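Local coordinates for sialyltransferase 0160 (Photobacterium damselae, PDB 4R84), which probably transfers sialic acid from CMP-N-acetylneuraminic acid to the 6-hydroxyl of galactose-ended acceptors, as a glycosyltransferase of the GT-B structural group, at residues A[121-126]-A[200-205]; A[133-138]-A[152-157]; A[231-236]-A[291-296]. One frame throughout, in Å; residues are numbered along the deposited sequence.

Interaction 1 of 3, residues A[121-126]-A[200-205]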
loop_
_atom_site.group_PDB
_atom_site.type_symbol
_atom_site.label_atom_id
_atom_site.label_comp_id
_atom_site.label_asym_id
_atom_site.label_seq_id
_atom_site.Cartn_x
_atom_site.Cartn_y
_atom_site.Cartn_z
ATOM N N GLU A 121 -3.373 8.036 -11.305
ATOM C CA GLU A 121 -3.060 7.480 -9.992
ATOM C C GLU A 121 -1.694 7.992 -9.556
ATOM O O GLU A 121 -0.723 7.860 -10.298
ATOM C CB GLU A 121 -3.070 5.949 -10.026
ATOM C CG GLU A 121 -4.365 5.330 -10.552
ATOM C CD GLU A 121 -4.231 3.840 -10.787
ATOM O OE1 GLU A 121 -3.282 3.218 -10.235
ATOM O OE2 GLU A 121 -5.076 3.286 -11.526
ATOM N N VAL A 122 -1.618 8.560 -8.348
ATOM C CA VAL A 122 -0.363 9.179 -7.887
ATOM C C VAL A 122 0.085 8.485 -6.617
ATOM O O VAL A 122 -0.679 8.417 -5.664
ATOM C CB VAL A 122 -0.550 10.684 -7.641
ATOM C CG1 VAL A 122 0.755 11.353 -7.143
ATOM C CG2 VAL A 122 -1.007 11.357 -8.946
ATOM N N TYR A 123 1.319 7.969 -6.629
ATOM C CA TYR A 123 1.859 7.156 -5.539
ATOM C C TYR A 123 3.089 7.820 -4.951
ATOM O O TYR A 123 4.009 8.141 -5.681
ATOM C CB TYR A 123 2.219 5.755 -6.058
ATOM C CG TYR A 123 1.032 4.980 -6.557
ATOM C CD1 TYR A 123 0.548 5.152 -7.867
ATOM C CD2 TYR A 123 0.387 4.096 -5.734
ATOM C CE1 TYR A 123 -0.560 4.431 -8.316
ATOM C CE2 TYR A 123 -0.704 3.373 -6.159
ATOM C CZ TYR A 123 -1.184 3.562 -7.454
ATOM O OH TYR A 123 -2.271 2.834 -7.868
ATOM N N ILE A 124 3.096 8.034 -3.631
ATOM C CA ILE A 124 4.220 8.704 -2.980
ATOM C C ILE A 124 4.538 8.027 -1.661
ATOM O O ILE A 124 3.659 7.927 -0.806
ATOM C CB ILE A 124 3.927 10.182 -2.704
ATOM C CG1 ILE A 124 3.431 10.885 -3.967
ATOM C CG2 ILE A 124 5.192 10.888 -2.159
ATOM C CD1 ILE A 124 2.667 12.150 -3.675
ATOM N N ASP A 125 5.770 7.558 -1.494
ATOM C CA ASP A 125 6.160 6.943 -0.217
ATOM C C ASP A 125 7.663 6.875 -0.082
ATOM O O ASP A 125 8.374 6.676 -1.061
ATOM C CB ASP A 125 5.590 5.538 -0.078
ATOM C CG ASP A 125 5.949 4.895 1.258
ATOM O OD1 ASP A 125 5.883 5.590 2.291
ATOM O OD2 ASP A 125 6.284 3.698 1.266
ATOM N N HIS A 126 8.135 7.003 1.153
ATOM C CA HIS A 126 9.557 6.931 1.417
ATOM C C HIS A 126 9.889 5.716 2.288
ATOM O O HIS A 126 11.045 5.484 2.606
ATOM C CB HIS A 126 10.034 8.206 2.113
ATOM C CG HIS A 126 9.539 8.343 3.521
ATOM N ND1 HIS A 126 8.226 8.638 3.826
ATOM C CD2 HIS A 126 10.183 8.216 4.708
ATOM C CE1 HIS A 126 8.084 8.693 5.138
ATOM N NE2 HIS A 126 9.254 8.435 5.696
ATOM N N GLU A 200 -6.370 9.996 -8.111
ATOM C CA GLU A 200 -6.367 9.129 -6.932
ATOM C C GLU A 200 -5.006 9.217 -6.266
ATOM O O GLU A 200 -3.991 9.037 -6.942
ATOM C CB GLU A 200 -6.653 7.684 -7.309
ATOM C CG GLU A 200 -8.080 7.411 -7.762
ATOM C CD GLU A 200 -8.255 6.014 -8.326
ATOM O OE1 GLU A 200 -7.284 5.226 -8.356
ATOM O OE2 GLU A 200 -9.375 5.701 -8.769
ATOM N N PHE A 201 -4.975 9.464 -4.951
ATOM C CA PHE A 201 -3.719 9.554 -4.212
ATOM C C PHE A 201 -3.489 8.309 -3.372
ATOM O O PHE A 201 -4.440 7.747 -2.838
ATOM C CB PHE A 201 -3.706 10.764 -3.281
ATOM C CG PHE A 201 -3.572 12.077 -3.984
ATOM C CD1 PHE A 201 -2.475 12.340 -4.803
ATOM C CD2 PHE A 201 -4.497 13.084 -3.756
ATOM C CE1 PHE A 201 -2.344 13.579 -5.427
ATOM C CE2 PHE A 201 -4.362 14.326 -4.373
ATOM C CZ PHE A 201 -3.278 14.568 -5.204
ATOM N N TYR A 202 -2.231 7.890 -3.277
ATOM C CA TYR A 202 -1.824 6.770 -2.427
ATOM C C TYR A 202 -0.555 7.162 -1.723
ATOM O O TYR A 202 0.458 7.403 -2.384
ATOM C CB TYR A 202 -1.572 5.506 -3.254
ATOM C CG TYR A 202 -2.741 5.079 -4.109
ATOM C CD1 TYR A 202 -3.008 5.709 -5.326
ATOM C CD2 TYR A 202 -3.560 4.031 -3.712
ATOM C CE1 TYR A 202 -4.081 5.315 -6.119
ATOM C CE2 TYR A 202 -4.637 3.621 -4.505
ATOM C CZ TYR A 202 -4.889 4.278 -5.699
ATOM O OH TYR A 202 -5.950 3.886 -6.500
ATOM N N THR A 203 -0.578 7.240 -0.399
ATOM C CA THR A 203 0.644 7.655 0.273
ATOM C C THR A 203 0.666 7.159 1.709
ATOM O O THR A 203 -0.171 6.353 2.119
ATOM C CB THR A 203 0.832 9.191 0.202
ATOM O OG1 THR A 203 2.166 9.532 0.606
ATOM C CG2 THR A 203 -0.178 9.940 1.070
ATOM N N ASN A 204 1.687 7.621 2.422
ATOM C CA ASN A 204 2.029 7.243 3.785
ATOM C C ASN A 204 1.212 8.057 4.784
ATOM O O ASN A 204 1.153 9.277 4.684
ATOM C CB ASN A 204 3.547 7.474 3.933
ATOM C CG ASN A 204 4.104 7.072 5.265
ATOM O OD1 ASN A 204 3.602 7.463 6.307
ATOM N ND2 ASN A 204 5.206 6.326 5.234
ATOM N N THR A 205 0.538 7.388 5.719
ATOM C CA THR A 205 -0.360 8.107 6.628
ATOM C C THR A 205 0.374 9.174 7.454
ATOM O O THR A 205 -0.097 10.304 7.564
ATOM C CB THR A 205 -1.071 7.143 7.590
ATOM O OG1 THR A 205 -1.812 6.192 6.828
ATOM C CG2 THR A 205 -2.016 7.906 8.506
HETATM O O HOH W 1 -7.097 2.482 -9.310
#

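Interaction 2 of 3, residues A[133-138]-A[152-157]. With CSF (cytidine-5'-monophosphate-3-fluoro-N-acetyl-neuraminic acid), chain E.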
loop_
_atom_site.group_PDB
_atom_site.type_symbol
_atom_site.label_atom_id
_atom_site.label_comp_id
_atom_site.label_asym_id
_atom_site.label_seq_id
_atom_site.Cartn_x
_atom_site.Cartn_y
_atom_site.Cartn_z
ATOM N N GLN A 133 2.180 -2.286 -0.403
ATOM C CA GLN A 133 0.722 -2.362 -0.542
ATOM C C GLN A 133 0.287 -1.720 -1.844
ATOM O O GLN A 133 -0.559 -2.248 -2.563
ATOM C CB GLN A 133 0.032 -1.656 0.615
ATOM C CG GLN A 133 0.155 -2.398 1.936
ATOM C CD GLN A 133 -0.902 -3.474 2.122
ATOM O OE1 GLN A 133 -2.026 -3.360 1.622
ATOM N NE2 GLN A 133 -0.550 -4.526 2.858
ATOM N N GLN A 134 0.888 -0.579 -2.137
ATOM C CA GLN A 134 0.563 0.156 -3.352
ATOM C C GLN A 134 0.965 -0.643 -4.583
ATOM O O GLN A 134 0.253 -0.636 -5.581
ATOM C CB GLN A 134 1.246 1.521 -3.321
ATOM C CG GLN A 134 0.623 2.481 -2.287
ATOM C CD GLN A 134 1.505 3.671 -2.005
ATOM O OE1 GLN A 134 2.372 4.009 -2.802
ATOM N NE2 GLN A 134 1.307 4.301 -0.845
ATOM N N LEU A 135 2.099 -1.342 -4.520
ATOM C CA LEU A 135 2.545 -2.125 -5.666
ATOM C C LEU A 135 1.541 -3.233 -5.989
ATOM O O LEU A 135 1.250 -3.489 -7.161
ATOM C CB LEU A 135 3.929 -2.728 -5.425
ATOM C CG LEU A 135 4.465 -3.600 -6.555
ATOM C CD1 LEU A 135 4.484 -2.846 -7.899
ATOM C CD2 LEU A 135 5.872 -4.075 -6.182
ATOM N N ILE A 136 1.013 -3.891 -4.963
ATOM C CA ILE A 136 -0.013 -4.906 -5.194
ATOM C C ILE A 136 -1.227 -4.276 -5.860
ATOM O O ILE A 136 -1.766 -4.802 -6.846
ATOM C CB ILE A 136 -0.462 -5.576 -3.885
ATOM C CG1 ILE A 136 0.711 -6.297 -3.213
ATOM C CG2 ILE A 136 -1.657 -6.513 -4.165
ATOM C CD1 ILE A 136 1.092 -7.590 -3.864
ATOM N N HIS A 137 -1.621 -3.108 -5.365
ATOM C CA HIS A 137 -2.785 -2.437 -5.928
ATOM C C HIS A 137 -2.560 -2.078 -7.401
ATOM O O HIS A 137 -3.465 -2.247 -8.239
ATOM C CB HIS A 137 -3.122 -1.176 -5.137
ATOM C CG HIS A 137 -4.252 -0.399 -5.734
ATOM N ND1 HIS A 137 -5.573 -0.721 -5.506
ATOM C CD2 HIS A 137 -4.260 0.643 -6.601
ATOM C CE1 HIS A 137 -6.347 0.115 -6.180
ATOM N NE2 HIS A 137 -5.573 0.951 -6.851
ATOM N N ILE A 138 -1.358 -1.592 -7.710
ATOM C CA ILE A 138 -0.988 -1.226 -9.081
ATOM C C ILE A 138 -1.065 -2.434 -10.006
ATOM O O ILE A 138 -1.566 -2.347 -11.131
ATOM C CB ILE A 138 0.435 -0.608 -9.124
ATOM C CG1 ILE A 138 0.393 0.816 -8.564
ATOM C CG2 ILE A 138 0.996 -0.594 -10.542
ATOM C CD1 ILE A 138 1.757 1.510 -8.406
ATOM N N VAL A 152 4.709 7.560 -10.021
ATOM C CA VAL A 152 5.195 6.850 -8.828
ATOM C C VAL A 152 6.503 7.429 -8.299
ATOM O O VAL A 152 7.504 7.503 -9.019
ATOM C CB VAL A 152 5.396 5.344 -9.108
ATOM C CG1 VAL A 152 5.945 4.642 -7.843
ATOM C CG2 VAL A 152 4.077 4.651 -9.533
ATOM N N SER A 153 6.488 7.805 -7.020
ATOM C CA SER A 153 7.685 8.278 -6.322
ATOM C C SER A 153 7.882 7.487 -5.058
ATOM O O SER A 153 7.288 7.814 -4.031
ATOM C CB SER A 153 7.561 9.764 -5.981
ATOM O OG SER A 153 7.641 10.535 -7.169
ATOM N N TRP A 154 8.713 6.451 -5.151
ATOM C CA TRP A 154 8.999 5.546 -4.045
ATOM C C TRP A 154 10.483 5.570 -3.739
ATOM O O TRP A 154 11.303 5.457 -4.641
ATOM C CB TRP A 154 8.611 4.117 -4.388
ATOM C CG TRP A 154 7.161 3.813 -4.448
ATOM C CD1 TRP A 154 6.144 4.474 -3.829
ATOM C CD2 TRP A 154 6.572 2.742 -5.182
ATOM N NE1 TRP A 154 4.938 3.865 -4.147
ATOM C CE2 TRP A 154 5.181 2.802 -4.975
ATOM C CE3 TRP A 154 7.088 1.744 -6.024
ATOM C CZ2 TRP A 154 4.295 1.891 -5.559
ATOM C CZ3 TRP A 154 6.207 0.835 -6.603
ATOM C CH2 TRP A 154 4.825 0.918 -6.368
ATOM N N LYS A 155 10.839 5.672 -2.469
ATOM C CA LYS A 155 12.254 5.746 -2.128
ATOM C C LYS A 155 12.909 4.372 -2.049
ATOM O O LYS A 155 14.086 4.227 -2.390
ATOM C CB LYS A 155 12.426 6.494 -0.800
ATOM C CG LYS A 155 13.867 6.934 -0.534
ATOM C CD LYS A 155 13.907 8.066 0.487
ATOM C CE LYS A 155 15.337 8.385 0.916
ATOM N NZ LYS A 155 15.927 7.241 1.705
ATOM N N ARG A 156 12.155 3.363 -1.615
ATOM C CA ARG A 156 12.751 2.058 -1.306
ATOM C C ARG A 156 12.437 0.998 -2.364
ATOM O O ARG A 156 13.258 0.134 -2.652
ATOM C CB ARG A 156 12.305 1.576 0.073
ATOM C CG ARG A 156 12.801 2.431 1.251
ATOM C CD ARG A 156 12.905 1.590 2.525
ATOM N NE ARG A 156 13.815 0.468 2.313
ATOM C CZ ARG A 156 13.893 -0.596 3.107
ATOM N NH1 ARG A 156 13.101 -0.688 4.167
ATOM N NH2 ARG A 156 14.755 -1.570 2.827
ATOM N N VAL A 157 11.233 1.035 -2.912
ATOM C CA VAL A 157 10.873 0.108 -3.978
ATOM C C VAL A 157 11.237 0.663 -5.353
ATOM O O VAL A 157 10.789 1.752 -5.749
ATOM C CB VAL A 157 9.383 -0.229 -3.932
ATOM C CG1 VAL A 157 9.006 -1.128 -5.113
ATOM C CG2 VAL A 157 9.050 -0.897 -2.618
HETATM C C5A CSF E . 14.646 3.965 14.163
HETATM C C4A CSF E . 14.097 4.305 12.783
HETATM C C2A CSF E . 15.469 2.400 11.836
HETATM O O6A CSF E . 15.884 2.139 13.190
HETATM C C6A CSF E . 14.938 2.470 14.200
HETATM C C3A CSF E . 15.078 3.881 11.684
HETATM O O4A CSF E . 13.855 5.717 12.718
HETATM N N5A CSF E . 13.662 4.294 15.170
HETATM C C7A CSF E . 15.555 2.102 15.535
HETATM C C8A CSF E . 15.837 0.611 15.588
HETATM C C9A CSF E . 16.260 0.203 16.994
HETATM O O9A CSF E . 16.471 -1.209 16.988
HETATM O O8A CSF E . 14.631 -0.078 15.261
HETATM O O7A CSF E . 16.791 2.801 15.693
HETATM C C1A CSF E . 16.621 2.081 10.906
HETATM O OBA CSF E . 16.429 2.139 9.675
HETATM O OAA CSF E . 17.741 1.782 11.385
HETATM O O1A CSF E . 14.339 1.625 11.429
HETATM O O2A CSF E . 12.607 -0.070 12.004
HETATM N N1 CSF E . 14.765 -3.923 8.044
HETATM C C2 CSF E . 14.901 -5.205 7.489
HETATM N N3 CSF E . 15.589 -6.158 8.158
HETATM C C4 CSF E . 16.129 -5.865 9.360
HETATM C C5 CSF E . 16.011 -4.591 9.915
HETATM C C6 CSF E . 15.314 -3.608 9.220
HETATM C "C3'" CSF E . 12.229 -1.957 8.385
HETATM C "C2'" CSF E . 12.548 -3.032 7.380
HETATM C "C1'" CSF E . 14.049 -2.910 7.252
HETATM O "O4'" CSF E . 14.408 -1.597 7.691
HETATM C "C4'" CSF E . 13.215 -0.878 8.002
HETATM P PA CSF E . 14.066 0.042 11.640
HETATM O "O5'" CSF E . 14.124 -0.592 10.186
HETATM C "C5'" CSF E . 13.496 0.103 9.119
HETATM O "O3'" CSF E . 10.867 -1.555 8.308
HETATM O "O2'" CSF E . 11.994 -2.699 6.101
HETATM N N4 CSF E . 16.819 -6.819 10.033
HETATM O O2 CSF E . 14.380 -5.448 6.368
HETATM O O3A CSF E . 15.126 -0.633 12.468
HETATM C C10 CSF E . 13.934 5.050 16.237
HETATM O O10 CSF E . 15.014 5.599 16.399
HETATM C C11 CSF E . 12.823 5.164 17.244
HETATM F F3A CSF E . 16.224 4.639 11.750
#

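Interaction 3 of 3, residues A[231-236]-A[291-296]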
loop_
_atom_site.group_PDB
_atom_site.type_symbol
_atom_site.label_atom_id
_atom_site.label_comp_id
_atom_site.label_asym_id
_atom_site.label_seq_id
_atom_site.Cartn_x
_atom_site.Cartn_y
_atom_site.Cartn_z
ATOM N N SER A 231 -5.895 7.113 -0.492
ATOM C CA SER A 231 -5.640 5.894 0.296
ATOM C C SER A 231 -4.380 6.136 1.099
ATOM O O SER A 231 -3.320 6.383 0.517
ATOM C CB SER A 231 -5.476 4.652 -0.587
ATOM O OG SER A 231 -6.675 4.317 -1.285
ATOM N N LEU A 232 -4.491 6.039 2.425
ATOM C CA LEU A 232 -3.366 6.293 3.314
ATOM C C LEU A 232 -2.972 5.000 4.007
ATOM O O LEU A 232 -3.836 4.248 4.451
ATOM C CB LEU A 232 -3.731 7.373 4.343
ATOM C CG LEU A 232 -4.208 8.692 3.730
ATOM C CD1 LEU A 232 -4.570 9.682 4.822
ATOM C CD2 LEU A 232 -3.154 9.308 2.802
ATOM N N TYR A 233 -1.671 4.724 4.051
ATOM C CA TYR A 233 -1.163 3.483 4.634
ATOM C C TYR A 233 -0.199 3.768 5.770
ATOM O O TYR A 233 0.726 4.564 5.621
ATOM C CB TYR A 233 -0.438 2.637 3.577
ATOM C CG TYR A 233 -1.292 2.291 2.365
ATOM C CD1 TYR A 233 -1.492 3.225 1.348
ATOM C CD2 TYR A 233 -1.883 1.041 2.236
ATOM C CE1 TYR A 233 -2.262 2.918 0.229
ATOM C CE2 TYR A 233 -2.672 0.725 1.111
ATOM C CZ TYR A 233 -2.854 1.670 0.129
ATOM O OH TYR A 233 -3.621 1.373 -0.973
ATOM N N ASP A 234 -0.391 3.107 6.906
ATOM C CA ASP A 234 0.634 3.138 7.954
ATOM C C ASP A 234 1.959 2.657 7.413
ATOM O O ASP A 234 1.985 1.717 6.630
ATOM C CB ASP A 234 0.265 2.222 9.121
ATOM C CG ASP A 234 -0.869 2.746 9.949
ATOM O OD1 ASP A 234 -1.095 3.972 9.968
ATOM O OD2 ASP A 234 -1.531 1.906 10.598
ATOM N N ASP A 235 3.067 3.253 7.843
ATOM C CA ASP A 235 4.347 2.682 7.423
ATOM C C ASP A 235 4.951 1.754 8.468
ATOM O O ASP A 235 5.890 1.023 8.177
ATOM C CB ASP A 235 5.344 3.756 7.008
ATOM C CG ASP A 235 5.678 4.718 8.099
ATOM O OD1 ASP A 235 5.115 4.607 9.200
ATOM O OD2 ASP A 235 6.526 5.598 7.831
ATOM N N GLY A 236 4.445 1.807 9.691
ATOM C CA GLY A 236 4.926 0.909 10.719
ATOM C C GLY A 236 4.588 1.340 12.125
ATOM O O GLY A 236 3.513 1.847 12.387
ATOM N N ASP A 291 -9.584 6.342 2.599
ATOM C CA ASP A 291 -9.415 5.133 3.395
ATOM C C ASP A 291 -8.120 5.258 4.183
ATOM O O ASP A 291 -7.081 5.599 3.599
ATOM C CB ASP A 291 -9.353 3.889 2.514
ATOM C CG ASP A 291 -10.640 3.632 1.767
ATOM O OD1 ASP A 291 -11.725 3.893 2.323
ATOM O OD2 ASP A 291 -10.552 3.166 0.614
ATOM N N TYR A 292 -8.178 4.974 5.484
ATOM C CA TYR A 292 -6.976 4.873 6.311
ATOM C C TYR A 292 -6.695 3.402 6.538
ATOM O O TYR A 292 -7.466 2.738 7.235
ATOM C CB TYR A 292 -7.154 5.555 7.672
ATOM C CG TYR A 292 -7.558 7.009 7.661
ATOM C CD1 TYR A 292 -6.605 8.024 7.578
ATOM C CD2 TYR A 292 -8.886 7.368 7.797
ATOM C CE1 TYR A 292 -6.979 9.362 7.609
ATOM C CE2 TYR A 292 -9.272 8.695 7.825
ATOM C CZ TYR A 292 -8.320 9.690 7.726
ATOM O OH TYR A 292 -8.717 11.014 7.740
ATOM N N TYR A 293 -5.637 2.873 5.929
ATOM C CA TYR A 293 -5.300 1.475 6.132
ATOM C C TYR A 293 -4.378 1.365 7.326
ATOM O O TYR A 293 -3.231 1.812 7.273
ATOM C CB TYR A 293 -4.648 0.877 4.887
ATOM C CG TYR A 293 -5.661 0.701 3.793
ATOM C CD1 TYR A 293 -6.564 -0.351 3.828
ATOM C CD2 TYR A 293 -5.749 1.619 2.746
ATOM C CE1 TYR A 293 -7.510 -0.509 2.839
ATOM C CE2 TYR A 293 -6.708 1.472 1.749
ATOM C CZ TYR A 293 -7.579 0.403 1.812
ATOM O OH TYR A 293 -8.534 0.225 0.850
ATOM N N PHE A 294 -4.903 0.763 8.390
ATOM C CA PHE A 294 -4.152 0.528 9.620
ATOM C C PHE A 294 -3.497 -0.855 9.565
ATOM O O PHE A 294 -4.169 -1.840 9.276
ATOM C CB PHE A 294 -5.081 0.589 10.838
ATOM C CG PHE A 294 -5.461 1.974 11.282
ATOM C CD1 PHE A 294 -6.381 2.727 10.559
ATOM C CD2 PHE A 294 -4.967 2.489 12.481
ATOM C CE1 PHE A 294 -6.752 3.985 10.983
ATOM C CE2 PHE A 294 -5.339 3.745 12.915
ATOM C CZ PHE A 294 -6.233 4.499 12.164
ATOM N N LEU A 295 -2.203 -0.951 9.852
ATOM C CA LEU A 295 -1.591 -2.275 10.008
ATOM C C LEU A 295 -2.222 -3.034 11.186
ATOM O O LEU A 295 -2.338 -4.260 11.144
ATOM C CB LEU A 295 -0.069 -2.180 10.118
ATOM C CG LEU A 295 0.649 -1.295 11.113
ATOM C CD1 LEU A 295 0.799 -2.022 12.442
ATOM C CD2 LEU A 295 2.000 -0.968 10.530
ATOM N N ARG A 296 -2.608 -2.311 12.235
ATOM C CA ARG A 296 -3.388 -2.911 13.318
ATOM C C ARG A 296 -4.607 -2.052 13.663
ATOM O O ARG A 296 -4.572 -1.241 14.592
ATOM C CB ARG A 296 -2.512 -3.125 14.565
ATOM C CG ARG A 296 -1.519 -4.262 14.437
ATOM C CD ARG A 296 -2.209 -5.622 14.403
ATOM N NE ARG A 296 -2.959 -5.900 15.622
ATOM C CZ ARG A 296 -2.454 -6.547 16.672
ATOM N NH1 ARG A 296 -1.200 -6.978 16.631
ATOM N NH2 ARG A 296 -3.197 -6.763 17.751
HETATM O O HOH W 2 -7.735 1.953 -1.989
HETATM O O HOH W 3 -3.638 4.725 8.053
#

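Interaction 1 of 3, residues A[121-126]-A[200-205]
Glu-121 to Tyr-123 pair in parallel with Glu-200 to Tyr-202, the strand axes 4.8 Å apart at 14°, and join two neighbouring strands in the sheet of a Rossmann-type domain. The ladder runs from Val-122 N to Glu-200 O, from Tyr-202 N to Val-122 O and from Ile-124 N to Tyr-202 O. On one face, Tyr-123 and Tyr-202 point the same way and form an offset stack, centroids 4.3 Å apart and planes 10° from parallel; CE2 of Tyr-123 lies over the rim of the other ring. Each phenol is tied back along its own strand: Tyr-123 OH donates to Glu-121 OE1 (2.6 Å), and Tyr-202 OH reaches Glu-200 OE1 from above the carboxylate plane. The two glutamates run side by side, with Glu-121 OE2 4.3 Å from Glu-200 OE1. A water donating to both oxygens, weakly to Glu-121, and a salt bridge from Arg-150 to Glu-121 probably ease the repulsion. On the other face, CB of Val-122 meets CD1 of Phe-201, and helix 213-219 packs over both residues. Beyond the last of the ladder bonds, Thr-203 OG1, held anti to its backbone nitrogen (chi1 -167°), donates to Ile-124 O from above the carbonyl plane. Asp-125, whose OD2 bonds Ser-131, takes the amide of Asn-204 on its other oxygen; Asn-204 ND2, also bonded to Asp-235, lies 3.1 Å from Asp-125 OD1.

Interaction 2 of 3, residues A[133-138]-A[152-157]
Gln-134, Leu-135 and Ile-138 face Val-152, Trp-154 and Val-157 across a helix and a strand that run nearly antiparallel, their short axes 11.6 Å apart at 153°. This is the packing of helix 129-144 on the strand that follows it, within the beta-alpha-beta unit formed with strand 106-125. Trp-154 lies at the middle of the contact, meeting Gln-134, Leu-135 and Ile-138. Its indole nitrogen NE1 donates to Gln-134 OE1 over 2.9 Å; the acceptor lies near the ring plane, at the edge, while the donor stands tilted 23° from the amide carbonyl plane. The glutamine chain is extended beyond CG (chi2 165°), which carries it alongside the indole, running the other way, and brings its oxygen to the pyrrole side while CB stays near CZ2. At the far end of the ring system, CH2 of Trp-154 sits 3.9 Å from CB of Leu-135 and 3.7 Å from CD1 of Ile-138. The latter methyl also touches CG2 of Val-152, whose other branch, CG1, lies over the centre of the indole ring. Phe-336 and Ile-339 of helix 330-340 close over Leu-135. Just past the strand, Arg-156 turns to the bound donor analogue, CMP-3-fluoro-N-acetylneuraminic acid: NH1 gives a hydrogen bond to the ribose O2' at 3.0 Å, in the guanidinium plane. The indole is thus fixed by one polar bond at its pyrrole edge and by apolar contacts around the benzene end, which is consistent with the strand end that leads to Arg-156 being held against the helix.

Interaction 3 of 3, residues A[231-236]-A[291-296]
Tyr-233 and Tyr-293 lie side by side and point the same way from adjacent parallel strands of the Rossmann-type sheet, whose axes come within 4.8 Å. Their rings are 16° from parallel but slid apart, centroids 5.0 Å from each other, so overlap is slight: CD2 of Tyr-293 sits over the rim of one face of Tyr-233. The edge of the Tyr-293 ring meets Leu-232 O and CB of Ser-231. A water bonded to Ser-231 OG also reaches Tyr-293 OH, weakly. On the opposite face, CD1 of Leu-232 rests 3.7 Å from CE1 of Tyr-292, and the two side chains again run alongside each other; the phenol of Tyr-292 bonds His-285. Backbone bonds from Leu-232 N to Asp-291 O, Tyr-293 N to Leu-232 O and Asp-234 N to Tyr-293 O hold the register. Where the strands end, Asp-234 reaches across to 291-296: its OD2 accepts Leu-295 N on the anti side of the carboxylate (3.0 Å) and is also bonded to Tyr-240 OH. Leu-295 has CG between its backbone nitrogen and carbonyl carbon (chi1 53°), which presses CD2 against Gly-236, a tight 3.5 Å from the glycine CA.

In the fold
All three contacts belong to one mixed sheet, in which strands 149-154, 106-125, 197-204, 225-233 and 290-294 are successive neighbours. Interaction 1 joins the second and third, interaction 3 the fourth and fifth, and interaction 2 lays helix 129-144 against the first. Along the chain, both segments of interaction 2 fall between those of interaction 1, and interaction 3 follows. Their centres lie about 8 Å (1 and 2), 11 Å (1 and 3) and 14 Å (2 and 3) apart. Gln-133 and Gln-134 touch Tyr-233, so the same helix reaches from strand 149-154 across to strand 225-233. Segments 121-126, 152-157 and 231-236 end near the bound donor analogue, consistent with a Rossmann-type domain that lines the substrate cleft.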